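Local coordinates for putative adenosine kinase (PDB 3VAS), which probably catalyses the ATP-dependent phosphorylation of adenosine to AMP, as a kinase of the ribokinase (pfkB) family, and holds adenosine in this crystal structure, at residues A[37-42]-A[74-79]; A[107-112]-A[129-134]; A[215-220]-A[241-246]; A[230-235]-A[269-274]; A[275-280]-A[291-296]. One frame throughout, in Å; residues are numbered along the deposited sequence.

Interaction 1. Residues A[37-42]-A[74-79]; sequences IIVDAD and KKLNYI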
# COMPACT_ATOMS: atom_id res chain seq x y z
N ILE A 37 15.43 3.69 1.60
CA ILE A 37 16.72 4.00 2.18
C ILE A 37 16.52 4.45 3.62
O ILE A 37 16.17 5.59 3.89
CB ILE A 37 17.46 5.08 1.37
CG1 ILE A 37 17.47 4.69 -0.12
CG2 ILE A 37 18.87 5.28 1.90
CD1 ILE A 37 18.24 5.67 -0.99
N ILE A 38 16.74 3.52 4.55
CA ILE A 38 16.41 3.73 5.95
C ILE A 38 17.61 4.23 6.75
O ILE A 38 18.65 3.57 6.80
CB ILE A 38 15.87 2.44 6.58
CG1 ILE A 38 14.75 1.86 5.70
CG2 ILE A 38 15.38 2.70 8.00
CD1 ILE A 38 14.27 0.50 6.15
N VAL A 39 17.45 5.39 7.37
CA VAL A 39 18.55 6.05 8.05
C VAL A 39 18.12 6.55 9.42
O VAL A 39 17.00 7.01 9.60
CB VAL A 39 19.10 7.23 7.20
CG1 VAL A 39 17.96 8.08 6.64
CG2 VAL A 39 20.07 8.10 8.01
N ASP A 40 19.01 6.42 10.40
CA ASP A 40 18.84 7.09 11.68
C ASP A 40 19.10 8.59 11.49
O ASP A 40 20.25 9.02 11.35
CB ASP A 40 19.78 6.52 12.74
CG ASP A 40 19.39 5.12 13.17
OD1 ASP A 40 18.19 4.79 13.09
OD2 ASP A 40 20.28 4.35 13.59
N ALA A 41 18.02 9.37 11.47
CA ALA A 41 18.11 10.78 11.15
C ALA A 41 18.35 11.66 12.37
O ALA A 41 17.85 11.37 13.46
CB ALA A 41 16.86 11.23 10.42
N ASP A 42 19.12 12.72 12.18
CA ASP A 42 19.32 13.72 13.22
C ASP A 42 18.08 14.60 13.32
O ASP A 42 17.31 14.71 12.36
CB ASP A 42 20.55 14.59 12.91
CG ASP A 42 21.76 13.76 12.52
OD1 ASP A 42 22.52 13.34 13.43
OD2 ASP A 42 21.97 13.53 11.31
N LYS A 74 26.28 6.78 8.10
CA LYS A 74 26.60 5.36 8.18
C LYS A 74 25.34 4.57 8.53
O LYS A 74 24.28 5.17 8.73
CB LYS A 74 27.69 5.11 9.23
CG LYS A 74 29.02 5.77 8.91
CD LYS A 74 30.04 5.52 10.01
CE LYS A 74 31.41 6.08 9.63
NZ LYS A 74 31.35 7.53 9.27
N LYS A 75 25.46 3.25 8.58
CA LYS A 75 24.37 2.38 9.02
C LYS A 75 23.12 2.46 8.14
O LYS A 75 22.01 2.21 8.61
CB LYS A 75 23.98 2.69 10.48
CG LYS A 75 24.96 2.19 11.52
CD LYS A 75 24.71 0.73 11.86
CE LYS A 75 25.42 0.33 13.14
NZ LYS A 75 26.90 0.51 13.04
N LEU A 76 23.30 2.81 6.87
CA LEU A 76 22.17 2.86 5.94
C LEU A 76 21.63 1.46 5.66
O LEU A 76 22.39 0.53 5.43
CB LEU A 76 22.57 3.54 4.63
CG LEU A 76 22.75 5.06 4.65
CD1 LEU A 76 23.26 5.54 3.30
CD2 LEU A 76 21.45 5.75 5.00
N ASN A 77 20.31 1.32 5.69
CA ASN A 77 19.67 0.07 5.34
C ASN A 77 18.91 0.20 4.02
O ASN A 77 17.97 0.98 3.91
CB ASN A 77 18.72 -0.40 6.46
CG ASN A 77 18.07 -1.74 6.16
OD1 ASN A 77 18.50 -2.48 5.28
ND2 ASN A 77 17.01 -2.06 6.91
N TYR A 78 19.35 -0.54 3.02
CA TYR A 78 18.70 -0.54 1.71
C TYR A 78 17.80 -1.75 1.62
O TYR A 78 18.23 -2.87 1.86
CB TYR A 78 19.75 -0.61 0.60
CG TYR A 78 20.75 0.53 0.59
CD1 TYR A 78 20.43 1.74 0.01
CD2 TYR A 78 22.01 0.37 1.15
CE1 TYR A 78 21.35 2.79 -0.01
CE2 TYR A 78 22.93 1.41 1.14
CZ TYR A 78 22.59 2.61 0.56
OH TYR A 78 23.50 3.65 0.54
N ILE A 79 16.53 -1.53 1.28
CA ILE A 79 15.58 -2.63 1.21
C ILE A 79 14.44 -2.30 0.26
O ILE A 79 13.99 -1.15 0.20
CB ILE A 79 15.05 -3.01 2.63
CG1 ILE A 79 14.16 -4.25 2.57
CG2 ILE A 79 14.32 -1.85 3.28
CD1 ILE A 79 13.81 -4.81 3.95
O HOH W 1 21.53 5.11 9.46

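Interaction 2. Residues A[107-112]-A[129-134]; sequences IGADIQ and FQIAEE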
# COMPACT_ATOMS: atom_id res chain seq x y z
N ILE A 107 10.47 0.14 -13.20
CA ILE A 107 11.79 0.40 -12.63
C ILE A 107 12.72 0.96 -13.70
O ILE A 107 12.40 0.94 -14.89
CB ILE A 107 12.43 -0.89 -12.07
CG1 ILE A 107 12.53 -1.96 -13.17
CG2 ILE A 107 11.64 -1.42 -10.86
CD1 ILE A 107 13.35 -3.19 -12.76
N GLY A 108 13.88 1.47 -13.27
CA GLY A 108 14.91 1.91 -14.20
C GLY A 108 15.85 0.77 -14.57
O GLY A 108 15.77 -0.32 -14.01
N ALA A 109 16.75 1.03 -15.52
CA ALA A 109 17.74 0.03 -15.93
C ALA A 109 19.01 0.20 -15.11
O ALA A 109 20.08 0.47 -15.64
CB ALA A 109 18.04 0.15 -17.42
N ASP A 110 18.87 0.04 -13.80
CA ASP A 110 19.99 0.19 -12.89
C ASP A 110 20.03 -0.98 -11.91
O ASP A 110 19.16 -1.86 -11.95
CB ASP A 110 19.90 1.53 -12.13
CG ASP A 110 18.50 1.81 -11.57
OD1 ASP A 110 18.20 2.99 -11.29
OD2 ASP A 110 17.71 0.85 -11.42
N ILE A 111 21.03 -1.01 -11.05
CA ILE A 111 21.18 -2.11 -10.11
C ILE A 111 20.04 -2.16 -9.09
O ILE A 111 19.63 -3.24 -8.66
CB ILE A 111 22.54 -2.07 -9.39
CG1 ILE A 111 22.78 -3.40 -8.65
CG2 ILE A 111 22.64 -0.87 -8.44
CD1 ILE A 111 24.07 -3.45 -7.89
N GLN A 112 19.51 -0.99 -8.72
CA GLN A 112 18.40 -0.91 -7.77
C GLN A 112 17.18 -1.63 -8.32
O GLN A 112 16.52 -2.40 -7.61
CB GLN A 112 18.05 0.55 -7.44
CG GLN A 112 19.11 1.30 -6.64
CD GLN A 112 20.20 1.91 -7.51
OE1 GLN A 112 20.24 1.68 -8.73
NE2 GLN A 112 21.08 2.68 -6.90
N PHE A 129 7.75 -6.18 -15.22
CA PHE A 129 8.20 -4.81 -15.02
C PHE A 129 8.32 -4.07 -16.34
O PHE A 129 8.74 -4.64 -17.35
CB PHE A 129 9.56 -4.79 -14.31
CG PHE A 129 9.49 -5.11 -12.85
CD1 PHE A 129 9.02 -4.16 -11.95
CD2 PHE A 129 9.89 -6.35 -12.38
CE1 PHE A 129 8.95 -4.45 -10.60
CE2 PHE A 129 9.82 -6.64 -11.03
CZ PHE A 129 9.35 -5.69 -10.14
N GLN A 130 7.93 -2.81 -16.32
CA GLN A 130 8.25 -1.90 -17.41
C GLN A 130 9.59 -1.28 -17.05
O GLN A 130 9.83 -0.92 -15.90
CB GLN A 130 7.18 -0.82 -17.55
CG GLN A 130 7.45 0.19 -18.65
CD GLN A 130 6.38 1.26 -18.71
OE1 GLN A 130 5.33 1.13 -18.08
NE2 GLN A 130 6.64 2.33 -19.46
N ILE A 131 10.49 -1.18 -18.02
CA ILE A 131 11.78 -0.58 -17.75
C ILE A 131 11.79 0.83 -18.33
O ILE A 131 11.46 1.03 -19.50
CB ILE A 131 12.96 -1.43 -18.29
CG1 ILE A 131 13.29 -2.59 -17.34
CG2 ILE A 131 14.21 -0.59 -18.43
CD1 ILE A 131 12.21 -3.63 -17.15
N ALA A 132 12.13 1.81 -17.49
CA ALA A 132 12.16 3.20 -17.92
C ALA A 132 13.35 3.46 -18.85
O ALA A 132 14.42 2.87 -18.68
CB ALA A 132 12.20 4.12 -16.72
N GLU A 133 13.15 4.34 -19.82
CA GLU A 133 14.23 4.79 -20.70
C GLU A 133 15.34 5.44 -19.88
O GLU A 133 15.07 6.28 -19.02
CB GLU A 133 13.69 5.79 -21.72
CG GLU A 133 12.94 5.15 -22.88
CD GLU A 133 13.88 4.58 -23.92
OE1 GLU A 133 13.43 3.76 -24.75
OE2 GLU A 133 15.07 4.96 -23.92
N GLU A 134 16.58 5.04 -20.15
CA GLU A 134 17.72 5.61 -19.45
C GLU A 134 17.84 7.09 -19.80
O GLU A 134 17.50 7.49 -20.91
CB GLU A 134 19.01 4.84 -19.81
CG GLU A 134 18.89 3.33 -19.64
CD GLU A 134 20.23 2.60 -19.73
OE1 GLU A 134 20.30 1.55 -20.40
OE2 GLU A 134 21.21 3.07 -19.12
O HOH W 2 16.45 3.64 -16.94

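Interaction 3. Residues A[215-220]-A[241-246]; sequences SAPFLS and ESEAEA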
# COMPACT_ATOMS: atom_id res chain seq x y z
N SER A 215 -3.79 5.12 1.55
CA SER A 215 -2.34 5.28 1.43
C SER A 215 -1.68 6.46 2.17
O SER A 215 -0.70 6.26 2.89
CB SER A 215 -1.89 5.25 -0.03
OG SER A 215 -2.22 4.00 -0.62
N ALA A 216 -2.22 7.67 2.00
CA ALA A 216 -1.63 8.87 2.60
C ALA A 216 -2.61 10.05 2.57
O ALA A 216 -3.40 10.18 1.63
CB ALA A 216 -0.34 9.24 1.89
N PRO A 217 -2.55 10.92 3.60
CA PRO A 217 -3.46 12.07 3.67
C PRO A 217 -3.42 12.99 2.44
O PRO A 217 -4.47 13.47 2.03
CB PRO A 217 -2.98 12.82 4.92
CG PRO A 217 -2.35 11.75 5.76
CD PRO A 217 -1.67 10.84 4.77
N PHE A 218 -2.24 13.22 1.86
CA PHE A 218 -2.15 14.14 0.73
C PHE A 218 -3.00 13.71 -0.48
O PHE A 218 -3.45 14.56 -1.25
CB PHE A 218 -0.69 14.45 0.33
CG PHE A 218 0.01 13.32 -0.41
CD1 PHE A 218 -0.13 13.19 -1.79
CD2 PHE A 218 0.84 12.44 0.26
CE1 PHE A 218 0.53 12.16 -2.48
CE2 PHE A 218 1.50 11.42 -0.42
CZ PHE A 218 1.34 11.28 -1.79
N LEU A 219 -3.22 12.41 -0.61
CA LEU A 219 -4.04 11.89 -1.71
C LEU A 219 -5.50 12.32 -1.59
O LEU A 219 -6.10 12.76 -2.57
CB LEU A 219 -3.93 10.37 -1.80
CG LEU A 219 -2.57 9.84 -2.26
CD1 LEU A 219 -2.47 8.34 -2.00
CD2 LEU A 219 -2.31 10.16 -3.73
N SER A 220 -6.07 12.20 -0.39
CA SER A 220 -7.44 12.64 -0.18
C SER A 220 -7.59 14.16 -0.29
O SER A 220 -8.65 14.65 -0.64
CB SER A 220 -7.96 12.16 1.17
OG SER A 220 -8.13 10.76 1.16
N GLU A 241 -6.07 6.27 10.59
CA GLU A 241 -6.73 7.40 11.23
C GLU A 241 -6.44 8.76 10.57
O GLU A 241 -7.36 9.54 10.34
CB GLU A 241 -6.39 7.44 12.73
CG GLU A 241 -7.23 8.43 13.52
CD GLU A 241 -7.41 8.01 14.97
OE1 GLU A 241 -8.54 8.15 15.49
OE2 GLU A 241 -6.43 7.53 15.58
N SER A 242 -5.18 9.03 10.26
CA SER A 242 -4.83 10.31 9.64
C SER A 242 -5.41 10.47 8.23
O SER A 242 -5.77 11.57 7.82
CB SER A 242 -3.31 10.50 9.61
OG SER A 242 -2.69 9.47 8.86
N GLU A 243 -5.52 9.36 7.50
CA GLU A 243 -6.12 9.40 6.16
C GLU A 243 -7.62 9.63 6.24
O GLU A 243 -8.19 10.35 5.42
CB GLU A 243 -5.81 8.10 5.40
CG GLU A 243 -4.34 7.91 5.07
CD GLU A 243 -3.94 6.45 5.00
OE1 GLU A 243 -4.83 5.58 4.95
OE2 GLU A 243 -2.72 6.17 4.99
N ALA A 244 -8.26 8.99 7.21
CA ALA A 244 -9.69 9.16 7.42
C ALA A 244 -9.98 10.61 7.82
O ALA A 244 -10.95 11.21 7.35
CB ALA A 244 -10.19 8.19 8.49
N GLU A 245 -9.12 11.16 8.67
CA GLU A 245 -9.26 12.53 9.13
C GLU A 245 -9.13 13.52 7.97
O GLU A 245 -9.94 14.43 7.83
CB GLU A 245 -8.20 12.85 10.20
CG GLU A 245 -8.61 13.93 11.18
CD GLU A 245 -9.28 13.36 12.42
OE1 GLU A 245 -8.74 12.38 12.99
OE2 GLU A 245 -10.34 13.89 12.83
N ALA A 246 -8.12 13.33 7.13
CA ALA A 246 -7.92 14.21 5.99
C ALA A 246 -9.05 14.06 4.98
O ALA A 246 -9.52 15.04 4.41
CB ALA A 246 -6.57 13.95 5.35

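Interaction 4. Residues A[230-235]-A[269-274]; sequences MISYSN and PFADGK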
# COMPACT_ATOMS: atom_id res chain seq x y z
N MET A 230 -11.93 5.98 -7.48
CA MET A 230 -11.43 4.64 -7.17
C MET A 230 -12.33 3.91 -6.16
O MET A 230 -12.65 2.74 -6.35
CB MET A 230 -9.99 4.70 -6.65
CG MET A 230 -8.97 5.11 -7.71
SD MET A 230 -9.05 4.09 -9.19
CE MET A 230 -8.57 2.51 -8.53
N ILE A 231 -12.75 4.62 -5.11
CA ILE A 231 -13.66 4.04 -4.13
C ILE A 231 -14.91 3.48 -4.82
O ILE A 231 -15.41 2.42 -4.44
CB ILE A 231 -14.04 5.06 -3.03
CG1 ILE A 231 -12.82 5.39 -2.17
CG2 ILE A 231 -15.16 4.53 -2.16
CD1 ILE A 231 -13.09 6.42 -1.09
N SER A 232 -15.38 4.17 -5.86
CA SER A 232 -16.61 3.76 -6.54
C SER A 232 -16.48 2.44 -7.31
O SER A 232 -17.48 1.88 -7.76
CB SER A 232 -17.19 4.89 -7.42
OG SER A 232 -16.48 5.04 -8.64
N TYR A 233 -15.25 1.93 -7.45
CA TYR A 233 -15.03 0.61 -8.05
C TYR A 233 -14.48 -0.38 -7.03
O TYR A 233 -14.26 -1.56 -7.35
CB TYR A 233 -14.06 0.70 -9.24
CG TYR A 233 -14.54 1.55 -10.39
CD1 TYR A 233 -14.27 2.91 -10.44
CD2 TYR A 233 -15.25 0.99 -11.44
CE1 TYR A 233 -14.70 3.69 -11.50
CE2 TYR A 233 -15.69 1.76 -12.51
CZ TYR A 233 -15.41 3.11 -12.53
OH TYR A 233 -15.84 3.89 -13.58
N SER A 234 -14.24 0.08 -5.81
CA SER A 234 -13.58 -0.74 -4.80
C SER A 234 -14.58 -1.54 -3.96
O SER A 234 -15.57 -0.99 -3.48
CB SER A 234 -12.73 0.13 -3.88
OG SER A 234 -11.75 0.84 -4.61
N ASN A 235 -14.31 -2.83 -3.80
CA ASN A 235 -15.11 -3.67 -2.93
C ASN A 235 -14.64 -3.58 -1.49
O ASN A 235 -15.41 -3.77 -0.55
CB ASN A 235 -15.08 -5.12 -3.40
CG ASN A 235 -15.43 -5.25 -4.86
OD1 ASN A 235 -14.56 -5.20 -5.73
ND2 ASN A 235 -16.72 -5.41 -5.14
N PRO A 269 -21.97 5.40 -3.77
CA PRO A 269 -22.47 4.53 -4.83
C PRO A 269 -21.33 3.89 -5.62
O PRO A 269 -20.27 4.49 -5.75
CB PRO A 269 -23.26 5.49 -5.73
CG PRO A 269 -23.65 6.62 -4.82
CD PRO A 269 -22.48 6.77 -3.88
N PHE A 270 -21.54 2.67 -6.10
CA PHE A 270 -20.61 2.09 -7.06
C PHE A 270 -20.84 2.74 -8.42
O PHE A 270 -21.92 3.28 -8.68
CB PHE A 270 -20.79 0.57 -7.14
CG PHE A 270 -20.19 -0.17 -5.98
CD1 PHE A 270 -18.90 -0.66 -6.04
CD2 PHE A 270 -20.92 -0.35 -4.81
CE1 PHE A 270 -18.34 -1.33 -4.98
CE2 PHE A 270 -20.36 -1.03 -3.74
CZ PHE A 270 -19.08 -1.51 -3.82
N ALA A 271 -19.82 2.70 -9.27
CA ALA A 271 -19.84 3.41 -10.54
C ALA A 271 -20.99 3.02 -11.47
O ALA A 271 -21.49 3.86 -12.21
CB ALA A 271 -18.52 3.25 -11.26
N ASP A 272 -21.41 1.76 -11.44
CA ASP A 272 -22.53 1.33 -12.27
C ASP A 272 -23.88 1.53 -11.58
O ASP A 272 -24.93 1.23 -12.14
CB ASP A 272 -22.36 -0.13 -12.73
CG ASP A 272 -22.19 -1.10 -11.57
OD1 ASP A 272 -21.96 -2.30 -11.84
OD2 ASP A 272 -22.28 -0.68 -10.40
N GLY A 273 -23.84 2.03 -10.35
CA GLY A 273 -25.05 2.30 -9.59
C GLY A 273 -25.71 1.04 -9.07
O GLY A 273 -26.79 1.09 -8.49
N LYS A 274 -25.05 -0.10 -9.27
CA LYS A 274 -25.57 -1.38 -8.82
C LYS A 274 -25.46 -1.49 -7.30
O LYS A 274 -24.45 -1.08 -6.71
CB LYS A 274 -24.79 -2.52 -9.47
CG LYS A 274 -25.59 -3.79 -9.66
CD LYS A 274 -26.47 -3.70 -10.89
CE LYS A 274 -25.65 -3.78 -12.17
NZ LYS A 274 -25.03 -5.12 -12.33

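Interaction 5. Residues A[275-280]-A[291-296]; sequences KRKRLV and YTDSSD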
# COMPACT_ATOMS: atom_id res chain seq x y z
N LYS A 275 -26.50 -2.02 -6.67
CA LYS A 275 -26.48 -2.26 -5.23
C LYS A 275 -25.48 -3.37 -4.92
O LYS A 275 -25.59 -4.49 -5.43
CB LYS A 275 -27.87 -2.63 -4.72
N ARG A 276 -24.50 -3.06 -4.08
CA ARG A 276 -23.37 -3.94 -3.85
C ARG A 276 -22.75 -3.62 -2.49
O ARG A 276 -22.83 -2.49 -2.02
CB ARG A 276 -22.34 -3.76 -4.97
CG ARG A 276 -21.30 -4.86 -5.08
CD ARG A 276 -20.30 -4.56 -6.19
NE ARG A 276 -20.83 -4.79 -7.54
CZ ARG A 276 -21.27 -3.84 -8.36
NH1 ARG A 276 -21.27 -2.57 -7.97
NH2 ARG A 276 -21.72 -4.15 -9.56
N LYS A 277 -22.14 -4.62 -1.87
CA LYS A 277 -21.51 -4.45 -0.57
C LYS A 277 -20.06 -3.97 -0.68
O LYS A 277 -19.24 -4.59 -1.37
CB LYS A 277 -21.58 -5.76 0.22
CG LYS A 277 -20.63 -5.85 1.40
CD LYS A 277 -20.85 -7.14 2.17
CE LYS A 277 -19.81 -7.32 3.27
NZ LYS A 277 -20.14 -8.46 4.17
N ARG A 278 -19.74 -2.87 -0.01
CA ARG A 278 -18.35 -2.44 0.10
C ARG A 278 -17.90 -2.47 1.55
O ARG A 278 -18.60 -1.97 2.43
CB ARG A 278 -18.12 -1.04 -0.47
CG ARG A 278 -16.69 -0.54 -0.24
CD ARG A 278 -16.33 0.65 -1.11
NE ARG A 278 -17.32 1.70 -1.00
CZ ARG A 278 -18.13 2.08 -1.97
NH1 ARG A 278 -18.07 1.50 -3.17
NH2 ARG A 278 -19.00 3.04 -1.75
N LEU A 279 -16.72 -3.04 1.79
CA LEU A 279 -16.17 -3.15 3.13
C LEU A 279 -15.12 -2.07 3.38
O LEU A 279 -14.25 -1.85 2.54
CB LEU A 279 -15.55 -4.54 3.32
CG LEU A 279 -14.93 -4.84 4.69
CD1 LEU A 279 -15.99 -4.78 5.77
CD2 LEU A 279 -14.22 -6.19 4.68
N VAL A 280 -15.21 -1.39 4.52
CA VAL A 280 -14.25 -0.35 4.86
C VAL A 280 -13.58 -0.67 6.19
O VAL A 280 -14.24 -1.01 7.17
CB VAL A 280 -14.93 1.04 4.93
CG1 VAL A 280 -13.91 2.13 5.23
CG2 VAL A 280 -15.66 1.33 3.62
N TYR A 291 -14.39 -1.05 11.51
CA TYR A 291 -14.84 -1.61 10.24
C TYR A 291 -16.36 -1.53 10.12
O TYR A 291 -17.08 -1.53 11.12
CB TYR A 291 -14.35 -3.05 10.05
CG TYR A 291 -14.97 -4.08 10.99
CD1 TYR A 291 -16.14 -4.74 10.65
CD2 TYR A 291 -14.37 -4.39 12.20
CE1 TYR A 291 -16.70 -5.69 11.50
CE2 TYR A 291 -14.92 -5.33 13.05
CZ TYR A 291 -16.08 -5.98 12.70
OH TYR A 291 -16.63 -6.91 13.56
N THR A 292 -16.83 -1.45 8.88
CA THR A 292 -18.25 -1.48 8.58
C THR A 292 -18.37 -1.86 7.12
O THR A 292 -17.36 -1.99 6.42
CB THR A 292 -18.92 -0.10 8.80
OG1 THR A 292 -20.35 -0.21 8.67
CG2 THR A 292 -18.39 0.92 7.78
N ASP A 293 -19.60 -2.06 6.66
CA ASP A 293 -19.86 -2.22 5.23
C ASP A 293 -21.18 -1.54 4.88
O ASP A 293 -21.94 -1.15 5.76
CB ASP A 293 -19.85 -3.69 4.82
CG ASP A 293 -20.85 -4.51 5.58
OD1 ASP A 293 -22.02 -4.56 5.15
OD2 ASP A 293 -20.46 -5.11 6.61
N SER A 294 -21.44 -1.39 3.58
CA SER A 294 -22.60 -0.64 3.12
C SER A 294 -23.95 -1.20 3.57
O SER A 294 -24.95 -0.48 3.60
CB SER A 294 -22.57 -0.48 1.59
OG SER A 294 -22.13 -1.66 0.95
N SER A 295 -23.98 -2.48 3.94
CA SER A 295 -25.20 -3.13 4.42
C SER A 295 -25.34 -3.04 5.93
O SER A 295 -26.34 -3.47 6.50
CB SER A 295 -25.20 -4.61 4.02
OG SER A 295 -25.17 -4.75 2.61
N ASP A 296 -24.32 -2.48 6.58
CA ASP A 296 -24.27 -2.45 8.04
C ASP A 296 -24.56 -1.04 8.54
O ASP A 296 -23.93 -0.08 8.10
CB ASP A 296 -22.90 -2.91 8.52
CG ASP A 296 -22.92 -3.41 9.95
OD1 ASP A 296 -22.11 -4.31 10.27
OD2 ASP A 296 -23.74 -2.92 10.75

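Interaction 1. Residues A[37-42]-A[74-79]
With CG1 of I37 beside the backbone N (chi1 -50°), CG2 falls anti to that N and reaches Y78 CE1 at 4.0 Å, meeting the ring obliquely. The same methyl packs against CD2 of L76. In N77, CG stands anti to the backbone N (chi1 -178°), and the amide lies alongside I38, with ND2 3.8 Å from I38 CD1. That isoleucine tip also crosses over to I79 CG2 at 3.7 Å. V39 and L76 run side by side, and the closest apolar approach is V39 CB to L76 CD2 at 3.5 Å. Two nearly straight backbone bonds join the strands at the I38–N77 pair: I38 N gives to N77 O at 2.9 Å (175°), and N77 N gives to I38 O at 3.0 Å. Past this pair the chains separate, and a water spans the gap, accepting from D40 N and donating to K74 O at 2.8 Å. The other edge of strand 27-40 is taken by strand 138-145, while I70 of helix 65-70 packs on I37 and V39. I37 and Y78, a non-hydrogen-bonded pair, share one face; I38 and N77 share the other. The I79 side chain lies about 7 Å (nearest atoms) from the bound adenosine. The antiparallel pairing of strands 27-40 and 77-81 is probably part of the small lid of ribokinase-family kinases.

Interaction 2. Residues A[107-112]-A[129-134]
I107 meets F129 through its CG2 methyl, which lies 3.9 Å from F129 CD1 and approaches the ring obliquely. The methyl gets there because CG1 takes the position between backbone N and carbonyl carbon (chi1 57°), turning CG2 to the side of the backbone N. P33 of strand 27-40 packs against both of these side chains. Two main-chain bonds flank the isoleucine. Its N donates to Q130 O at 3.0 Å through a bent N-H (141°). Its O takes the N-H of A132 at 2.8 Å. A CA-H...O contact from I131 CA to I107 O, 3.3 Å long, adds a second approach to the same oxygen. I107 and I131 are thus a parallel bridge between strands 101-107 and 126-131, the two strands of a beta-alpha-beta unit with helix 111-122 as its connection. Beyond the bridge the chains part: A109 CB packs on I131 CG2 at 4.0 Å and also touches the aliphatic CG of E134. There a water links the backbones, accepting from A109 N at 3.0 Å and donating to A132 O at 2.8 Å. A109 sits at the centre of an inverse gamma turn that leads from the strand into the helix, where D110 is the N-cap and its OD2 accepts from G113 N. T138 ties this turn to strand 138-145, its OG1 bonding both G108 N and D110 OD2. S163 N, donating to Q130 OE1, holds the Q130 amide.

Interaction 3. Residues A[215-220]-A[241-246]
P217 and E243 meet where helices 217-222 and 241-250 begin, each following a parallel strand of the ribokinase-type fold; the S215 side chain is about 7 Å (nearest atoms) from the bound adenosine. Van der Waals packing centres on P217. Its CB touches A246 CB at 3.8 Å, its CG faces S242 OG at 3.9 Å, and its CD meets CG of E243 at 4.0 Å, so one proline ring fits against three residues on two successive turns of the partner helix. S220 adds only a loose approach of its CB to the A246 backbone. The polar approaches are E243's: its chain, CG anti to the carbonyl carbon (chi1 -66°) and extended beyond, crosses P217 obliquely and delivers the carboxylate to the S215–A216 backbone. OE1 is held by the backbone N of N240, just before the helix, which steadies the group from its own side. N240 also receives S242, through OG to OD1. Outside the pair, N55 of strand 55-58 packs on P217, and L214 touches E243. The other carboxylate oxygen, OE2, comes within 2.9 Å of S215 O, a pairing of two acceptors and not a hydrogen bond.

Interaction 4. Residues A[230-235]-A[269-274]
Two type I beta turns meet here at the rim of the fold: I231–S234, at the C-terminal part of helix 224-231, and F270–G273, in the loop from helix 257-267 to strand 279-284. A271 enters over one face of the Y233 ring, its CB 3.7 Å from the ring centroid and 26° off the normal, a CH-pi contact displaced toward the CE2–CZ side. Next to it, A271 N donates to S232 O at 2.9 Å, bent at the hydrogen (147°). F270 CA adds a CA-H...O contact of 3.2 Å to that same oxygen. The contact joins the helix-to-strand loops that lead into the adjacent parallel strands 236-240 and 279-284. The F270 ring reaches back along the first turn, with CE1 at 3.2 Å from S234 O, and both R276 and R278 make cation-pi contacts with it. S232 CB lies 3.5 Å from P269 O, while S232 OG turns to E229 O. Just before the first turn, M230 O accepts from Y233 N and, on the opposite face of its plane, from S234 OG at 2.7 Å. Overlapping the end of the second turn, D272 OD2 takes K274 N in an Asx turn, and its OD1 pairs with R276.

Interaction 5. Residues A[275-280]-A[291-296]
S294 OG holds two backbone groups of the facing chain: R278 N donates to it at 2.8 Å (163°), and the hydroxyl itself donates to R276 O at 3.2 Å, in the carbonyl plane and on a lone pair. The placement of OG between its backbone N and carbonyl carbon (chi1 40°) points it at this backbone. S294 N returns a longer bond to R278 O at 3.1 Å, so the serine holds the chain through both side chain and main chain. Further along, T292 and V280 form a hydrogen-bonded pair: V280 N meets T292 O almost straight at 2.9 Å (178°), and T292 N gives to V280 O. These bonds belong to the beta hairpin of strands 279-284 and 287-293, the first of which also pairs in parallel with strand 236-240. At the L279–D293 non-hydrogen-bonded pair, L279 CD1 lies 4.1 Å from D293 CB; the same methyl comes to 3.2 Å from T292 O. The extended K277 chain passes D293 with CE 3.8 Å from D293 CG; its NZ stays beyond salt-bridge range of the carboxylate. D293 OD1 instead accepts from S295 N in an Asx turn, which shapes the type I turn to D296. On the face of V280 and T292, R278 NE bonds I265 O and T292 OG1 binds R263, joining the hairpin to helix 257-267. R276 forms salt bridges with E207 and D272.

Overall arrangement
Interactions 1, 2 and 5 are strand pairings built on backbone bonds, antiparallel in 1 and 5 and parallel in 2; water extends 1 and 2 where the chains part, whereas a serine hydroxyl does so in 5. Interaction 3 instead packs helix starts around a proline and a buried carboxylate, and its centre lies nearest the chain's centre, about 13 Å away. The centres of interactions 1, 2, 4 and 5 lie about 20 to 21 Å out, and all are partly buried; 4 joins turns near the surface. Interactions 4 and 5 touch: N235 O and L279 N, 2.8 Å apart, probably share a hydrogen bond. Interactions 1 and 5 lie on opposite sides of the chain's centre, their own centres about 41 Å apart.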